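Local coordinates for protein acyl-CoA dehydrogenase (Mycobacterium thermoresistibile, PDB 3PFD) that probably oxidises saturated acyl-CoA thioesters to their 2,3-dehydro forms in fatty acid metabolism, passing the electrons through a bound FAD cofactor, at residues 216-221 against 366-371; 337-342 against 372-377. One frame throughout, in Å; residues are numbered along the deposited sequence.

Contact 1: 216-221 against 366-371; sequences GIKGSP and MMRDAK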
loop_
_atom_site.group_PDB
_atom_site.type_symbol
_atom_site.label_atom_id
_atom_site.label_comp_id
_atom_site.label_asym_id
_atom_site.label_seq_id
_atom_site.Cartn_x
_atom_site.Cartn_y
_atom_site.Cartn_z
ATOM N N GLY C 216 -21.794 -10.684 -0.441
ATOM C CA GLY C 216 -21.333 -11.815 0.349
ATOM C C GLY C 216 -22.206 -11.952 1.575
ATOM O O GLY C 216 -23.313 -11.396 1.622
ATOM N N ILE C 217 -21.711 -12.682 2.580
ATOM C CA ILE C 217 -22.547 -13.241 3.653
ATOM C C ILE C 217 -23.976 -13.490 3.128
ATOM O O ILE C 217 -24.986 -13.091 3.753
ATOM C CB ILE C 217 -22.498 -12.426 4.989
ATOM C CG1 ILE C 217 -22.846 -10.949 4.749
ATOM C CG2 ILE C 217 -21.111 -12.569 5.615
ATOM C CD1 ILE C 217 -23.266 -10.193 5.985
ATOM N N LYS C 218 -24.032 -14.123 1.953
ATOM C CA LYS C 218 -25.280 -14.281 1.224
ATOM C C LYS C 218 -26.347 -14.999 2.067
ATOM O O LYS C 218 -27.508 -14.643 2.003
ATOM C CB LYS C 218 -25.058 -15.020 -0.086
ATOM C CG LYS C 218 -24.370 -14.198 -1.152
ATOM C CD LYS C 218 -24.691 -14.734 -2.503
ATOM C CE LYS C 218 -23.981 -13.939 -3.558
ATOM N NZ LYS C 218 -24.220 -14.569 -4.854
ATOM N N GLY C 219 -25.941 -15.967 2.879
ATOM C CA GLY C 219 -26.891 -16.697 3.720
ATOM C C GLY C 219 -27.404 -15.993 4.963
ATOM O O GLY C 219 -28.371 -16.432 5.554
ATOM N N SER C 220 -26.739 -14.922 5.389
ATOM C CA SER C 220 -27.198 -14.162 6.545
ATOM C C SER C 220 -28.365 -13.301 6.106
ATOM O O SER C 220 -28.195 -12.433 5.220
ATOM C CB SER C 220 -26.077 -13.286 7.126
ATOM O OG SER C 220 -26.600 -12.419 8.116
ATOM N N PRO C 221 -29.563 -13.540 6.691
ATOM C CA PRO C 221 -30.707 -12.695 6.307
ATOM C C PRO C 221 -30.469 -11.245 6.750
ATOM O O PRO C 221 -30.100 -10.991 7.913
ATOM C CB PRO C 221 -31.903 -13.300 7.066
ATOM C CG PRO C 221 -31.374 -14.524 7.811
ATOM C CD PRO C 221 -29.867 -14.460 7.802
ATOM N N MET C 366 -14.878 -16.261 0.395
ATOM C CA MET C 366 -14.131 -15.565 1.433
ATOM C C MET C 366 -13.831 -14.083 1.116
ATOM O O MET C 366 -13.909 -13.212 1.993
ATOM C CB MET C 366 -12.852 -16.323 1.736
ATOM C CG MET C 366 -13.102 -17.676 2.468
ATOM S SD MET C 366 -11.589 -18.651 2.436
ATOM C CE MET C 366 -12.117 -20.155 3.226
ATOM N N MET C 367 -13.531 -13.810 -0.145
ATOM C CA MET C 367 -13.191 -12.462 -0.583
ATOM C C MET C 367 -14.447 -11.607 -0.524
ATOM O O MET C 367 -14.441 -10.476 0.015
ATOM C CB MET C 367 -12.621 -12.512 -2.018
ATOM C CG MET C 367 -12.145 -11.160 -2.523
ATOM S SD MET C 367 -11.553 -11.238 -4.218
ATOM C CE MET C 367 -11.552 -9.480 -4.615
ATOM N N ARG C 368 -15.533 -12.159 -1.076
ATOM C CA ARG C 368 -16.834 -11.489 -1.062
ATOM C C ARG C 368 -17.308 -11.182 0.375
ATOM O O ARG C 368 -17.741 -10.059 0.653
ATOM C CB ARG C 368 -17.873 -12.300 -1.836
ATOM C CG ARG C 368 -17.583 -12.349 -3.356
ATOM C CD ARG C 368 -18.715 -13.028 -4.116
ATOM N NE ARG C 368 -18.698 -14.484 -4.005
ATOM C CZ ARG C 368 -19.553 -15.217 -3.287
ATOM N NH1 ARG C 368 -20.491 -14.627 -2.520
ATOM N NH2 ARG C 368 -19.437 -16.547 -3.300
ATOM N N ASP C 369 -17.182 -12.163 1.271
ATOM C CA ASP C 369 -17.502 -11.989 2.694
ATOM C C ASP C 369 -16.599 -10.964 3.382
ATOM O O ASP C 369 -17.060 -10.212 4.233
ATOM C CB ASP C 369 -17.363 -13.323 3.462
ATOM C CG ASP C 369 -18.360 -14.390 2.999
ATOM O OD1 ASP C 369 -19.324 -14.066 2.225
ATOM O OD2 ASP C 369 -18.162 -15.562 3.421
ATOM N N ALA C 370 -15.302 -10.983 3.078
ATOM C CA ALA C 370 -14.375 -10.105 3.794
ATOM C C ALA C 370 -14.778 -8.639 3.649
ATOM O O ALA C 370 -14.600 -7.859 4.594
ATOM C CB ALA C 370 -12.922 -10.314 3.318
ATOM N N LYS C 371 -15.318 -8.279 2.484
ATOM C CA LYS C 371 -15.699 -6.900 2.191
ATOM C C LYS C 371 -16.675 -6.289 3.199
ATOM O O LYS C 371 -16.568 -5.107 3.494
ATOM C CB LYS C 371 -16.272 -6.756 0.768
ATOM C CG LYS C 371 -16.679 -5.302 0.399
ATOM C CD LYS C 371 -15.429 -4.373 0.271
ATOM C CE LYS C 371 -15.764 -2.916 0.689
ATOM N NZ LYS C 371 -14.501 -2.138 0.873
HETATM O O HOH W 1 -21.631 -15.652 1.532
#
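D369 reaches from the helix to the loop 216-221 and takes up the backbone N-H of I217. Its CB leaves the helix flank with CG anti to the carbonyl carbon (chi1 -64°), swinging the carboxylate toward the loop, and the side chain packs on C95 of helix 95-114. D369 CG lies 3.8 Å from I217 N, behind the bonded oxygen. D369 OD1 accepts from I217 N at 2.8 Å, the donor lying 44° out of the carboxylate plane. D369 OD1 also touches G216 CA at 3.6 Å and receives a bond from a water at 2.9 Å, which accepts from K218 N. Glycine suits position 216, its bare CA coming within 4.5 Å of D369 CA. K218 CE lies 3.7 Å from R368 NH1, approaching the guanidinium obliquely. Salt bridges to E364 and D46 hold R368, probably offsetting its charge and easing the nearness of K218 NZ, 4.4 Å from R368 NH1. I217 opens a type I turn ending at S220, and its side chain touches the flavin cofactor. One carboxylate oxygen thus serves consecutive loop amides, directly and through water; these donors probably draw negative charge to it and fix the turn.

Contact 2: 337-342 against 372-377; sequences ASDVAM and ITQIYE. With FDA (dihydroflavine-adenine dinucleotide), chain B.
A primary amide and a carboxylate meet almost perpendicularly here: the planes of Q374 and D339 stand 84° apart, and a hydrogen bond joins them. Q374 NE2 donates to D339 OD1 at 2.9 Å, with an N-H...O angle of 161°. The acceptor lies in the plane of the amide, whereas the donor comes to the anti side of OD1, 26° out of the carboxylate plane. N380 also donates to OD1, and R384 forms a salt bridge with OD2, so both carboxylate oxygens have partners. Glutamine is long enough to get there because its chain runs extended beyond CG. At the other end of the amide, Q374 OE1 sits 3.3 Å from M342 CG and accepts from K371 NZ. The two ends of the amide are told apart by their partners, which probably holds its orientation. The flexible methionine, bent at chi2 and chi3, lays its chain across the glutamine at about a right angle.

Small residues allow the close approach next door. S338 CB comes to 3.1 Å from T373 OG1, while both hydroxyls are occupied within their own surroundings, S338 OG by K334 O and T373 OG1 by A370 O. Further along 372-377, I372 CG1 lies over one face of the Y376 ring, and I372 CD1 reaches the flavin methyl C8M at 3.6 Å. Y376 meets the cofactor at its ring edge, CD1 standing 3.5 Å from flavin C6. The contact thus ties the middle of helix 326-352 to the end of helix 363-373 and the turn that follows, with helix 256-280 packing against A337, T373 and Y376, helix 95-114 against Y376 and E377, and Q350 of the second subunit bonded to Q374 O.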
loop_
_atom_site.group_PDB
_atom_site.type_symbol
_atom_site.label_atom_id
_atom_site.label_comp_id
_atom_site.label_asym_id
_atom_site.label_seq_id
_atom_site.Cartn_x
_atom_site.Cartn_y
_atom_site.Cartn_z
ATOM N N ALA C 337 -8.080 -5.268 11.344
ATOM C CA ALA C 337 -8.401 -6.649 10.949
ATOM C C ALA C 337 -9.187 -6.729 9.651
ATOM O O ALA C 337 -8.934 -7.603 8.831
ATOM C CB ALA C 337 -9.122 -7.423 12.051
ATOM N N SER C 338 -10.140 -5.828 9.467
ATOM C CA SER C 338 -10.980 -5.886 8.257
ATOM C C SER C 338 -10.190 -5.453 7.038
ATOM O O SER C 338 -10.346 -6.036 5.966
ATOM C CB SER C 338 -12.273 -5.058 8.412
ATOM O OG SER C 338 -11.985 -3.714 8.762
ATOM N N ASP C 339 -9.340 -4.437 7.191
ATOM C CA ASP C 339 -8.415 -4.076 6.113
ATOM C C ASP C 339 -7.511 -5.260 5.773
ATOM O O ASP C 339 -7.284 -5.562 4.595
ATOM C CB ASP C 339 -7.571 -2.830 6.449
ATOM C CG ASP C 339 -8.381 -1.549 6.420
ATOM O OD1 ASP C 339 -9.530 -1.573 5.972
ATOM O OD2 ASP C 339 -7.881 -0.512 6.857
ATOM N N VAL C 340 -7.010 -5.945 6.803
ATOM C CA VAL C 340 -6.129 -7.102 6.581
ATOM C C VAL C 340 -6.874 -8.224 5.781
ATOM O O VAL C 340 -6.357 -8.757 4.779
ATOM C CB VAL C 340 -5.527 -7.590 7.908
ATOM C CG1 VAL C 340 -4.914 -8.981 7.768
ATOM C CG2 VAL C 340 -4.400 -6.610 8.405
ATOM N N ALA C 341 -8.105 -8.525 6.211
ATOM C CA ALA C 341 -8.925 -9.559 5.574
ATOM C C ALA C 341 -9.169 -9.265 4.106
ATOM O O ALA C 341 -9.149 -10.164 3.308
ATOM C CB ALA C 341 -10.250 -9.709 6.303
ATOM N N MET C 342 -9.470 -8.009 3.780
ATOM C CA MET C 342 -9.702 -7.634 2.381
ATOM C C MET C 342 -8.483 -7.913 1.512
ATOM O O MET C 342 -8.599 -8.464 0.401
ATOM C CB MET C 342 -10.125 -6.146 2.262
ATOM C CG MET C 342 -10.867 -5.817 0.974
ATOM S SD MET C 342 -12.399 -6.760 0.733
ATOM C CE MET C 342 -11.892 -8.003 -0.516
ATOM N N ILE C 372 -17.620 -7.082 3.722
ATOM C CA ILE C 372 -18.590 -6.547 4.687
ATOM C C ILE C 372 -17.930 -6.082 5.981
ATOM O O ILE C 372 -18.444 -5.173 6.634
ATOM C CB ILE C 372 -19.778 -7.536 5.018
ATOM C CG1 ILE C 372 -20.918 -6.828 5.768
ATOM C CG2 ILE C 372 -19.292 -8.698 5.874
ATOM C CD1 ILE C 372 -21.558 -5.611 5.015
ATOM N N THR C 373 -16.810 -6.698 6.363
ATOM C CA THR C 373 -16.197 -6.390 7.651
ATOM C C THR C 373 -15.676 -4.946 7.735
ATOM O O THR C 373 -15.572 -4.390 8.832
ATOM C CB THR C 373 -15.106 -7.412 8.061
ATOM O OG1 THR C 373 -14.003 -7.308 7.160
ATOM C CG2 THR C 373 -15.663 -8.850 8.004
ATOM N N GLN C 374 -15.356 -4.358 6.578
ATOM C CA GLN C 374 -14.927 -2.944 6.481
ATOM C C GLN C 374 -16.112 -1.979 6.566
ATOM O O GLN C 374 -15.927 -0.743 6.706
ATOM C CB GLN C 374 -14.174 -2.704 5.160
ATOM C CG GLN C 374 -12.896 -3.506 5.029
ATOM C CD GLN C 374 -12.199 -3.290 3.696
ATOM O OE1 GLN C 374 -12.753 -3.607 2.634
ATOM N NE2 GLN C 374 -10.977 -2.734 3.744
ATOM N N ILE C 375 -17.330 -2.533 6.509
ATOM C CA ILE C 375 -18.539 -1.703 6.355
ATOM C C ILE C 375 -19.421 -1.711 7.590
ATOM O O ILE C 375 -19.765 -0.633 8.084
ATOM C CB ILE C 375 -19.376 -2.068 5.086
ATOM C CG1 ILE C 375 -18.539 -1.910 3.824
ATOM C CG2 ILE C 375 -20.721 -1.236 5.002
ATOM C CD1 ILE C 375 -19.219 -2.412 2.584
ATOM N N TYR C 376 -19.836 -2.890 8.073
ATOM C CA TYR C 376 -20.757 -2.868 9.221
ATOM C C TYR C 376 -20.098 -2.679 10.573
ATOM O O TYR C 376 -18.870 -2.726 10.675
ATOM C CB TYR C 376 -21.807 -4.012 9.263
ATOM C CG TYR C 376 -21.331 -5.446 9.313
ATOM C CD1 TYR C 376 -22.254 -6.475 9.142
ATOM C CD2 TYR C 376 -19.989 -5.786 9.496
ATOM C CE1 TYR C 376 -21.863 -7.822 9.140
ATOM C CE2 TYR C 376 -19.577 -7.142 9.499
ATOM C CZ TYR C 376 -20.540 -8.148 9.320
ATOM O OH TYR C 376 -20.200 -9.479 9.312
ATOM N N GLU C 377 -20.943 -2.500 11.594
ATOM C CA GLU C 377 -20.545 -2.020 12.918
ATOM C C GLU C 377 -19.623 -0.783 12.876
ATOM O O GLU C 377 -18.707 -0.661 13.712
ATOM C CB GLU C 377 -19.927 -3.163 13.768
ATOM C CG GLU C 377 -20.910 -4.310 14.002
ATOM C CD GLU C 377 -20.593 -5.177 15.218
ATOM O OE1 GLU C 377 -19.856 -4.698 16.122
ATOM O OE2 GLU C 377 -21.114 -6.330 15.264
HETATM P PA FDA B . -23.352 5.831 4.678
HETATM O O1A FDA B . -23.345 6.307 6.105
HETATM O O2A FDA B . -24.240 6.487 3.651
HETATM O O5B FDA B . -21.828 5.893 4.159
HETATM C C5B FDA B . -21.478 6.042 2.778
HETATM C C4B FDA B . -19.975 6.338 2.674
HETATM O O4B FDA B . -19.677 7.616 3.248
HETATM C C3B FDA B . -19.136 5.323 3.454
HETATM O O3B FDA B . -17.896 5.152 2.753
HETATM C C2B FDA B . -18.867 6.029 4.772
HETATM O O2B FDA B . -17.669 5.578 5.411
HETATM C C1B FDA B . -18.745 7.464 4.313
HETATM N N9A FDA B . -18.971 8.434 5.404
HETATM C C8A FDA B . -20.139 8.689 6.021
HETATM N N7A FDA B . -19.947 9.651 6.958
HETATM C C5A FDA B . -18.637 10.001 6.932
HETATM C C6A FDA B . -17.868 10.919 7.666
HETATM N N6A FDA B . -18.446 11.675 8.650
HETATM N N1A FDA B . -16.543 11.040 7.384
HETATM C C2A FDA B . -15.991 10.273 6.417
HETATM N N3A FDA B . -16.700 9.382 5.686
HETATM C C4A FDA B . -18.025 9.223 5.936
HETATM N N1 FDA B . -27.276 -2.043 11.053
HETATM C C2 FDA B . -28.098 -2.434 12.076
HETATM O O2 FDA B . -28.780 -1.597 12.726
HETATM N N3 FDA B . -28.194 -3.741 12.398
HETATM C C4 FDA B . -27.482 -4.675 11.726
HETATM O O4 FDA B . -27.630 -5.861 12.067
HETATM C C4X FDA B . -26.609 -4.303 10.684
HETATM N N5 FDA B . -25.981 -5.224 9.925
HETATM C C5X FDA B . -25.622 -4.942 8.661
HETATM C C6 FDA B . -25.456 -5.958 7.709
HETATM C C7 FDA B . -25.159 -5.631 6.373
HETATM C C7M FDA B . -24.970 -6.725 5.345
HETATM C C8 FDA B . -24.989 -4.306 5.997
HETATM C C8M FDA B . -24.651 -3.919 4.567
HETATM C C9 FDA B . -25.142 -3.306 6.939
HETATM C C9A FDA B . -25.471 -3.615 8.263
HETATM N N10 FDA B . -25.866 -2.590 9.148
HETATM C C10 FDA B . -26.522 -2.956 10.355
HETATM C "C1'" FDA B . -25.827 -1.191 8.717
HETATM C "C2'" FDA B . -24.400 -0.625 8.735
HETATM O "O2'" FDA B . -23.896 -0.391 10.070
HETATM C "C3'" FDA B . -24.388 0.618 7.871
HETATM O "O3'" FDA B . -24.393 0.197 6.484
HETATM C "C4'" FDA B . -23.163 1.511 8.148
HETATM O "O4'" FDA B . -23.282 2.135 9.428
HETATM C "C5'" FDA B . -22.995 2.598 7.095
HETATM O "O5'" FDA B . -24.253 3.250 6.872
HETATM P P FDA B . -24.781 3.417 5.361
HETATM O O1P FDA B . -24.822 2.045 4.736
HETATM O O2P FDA B . -26.028 4.270 5.380
HETATM O O3P FDA B . -23.582 4.210 4.632
#

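How the contacts relate
Helix 363-373 is common to both contacts, whose centres lie 11 Å apart: contact 1 uses its middle, contact 2 its last residues and the loop beyond. Along the chain the segments alternate, 216-221, 337-342, 366-371, 372-377, so the helix is held first to the loop between strands 206-211 and 222-233 of the middle domain and then to helix 326-352 of its own C-terminal domain. The two sites touch directly, M342 SD packing on K371 CA and I217 CD1 on I372 CG1. Together they connect the β-rich middle domain to the C-terminal helices beside the flavin, and both also meet the second subunit.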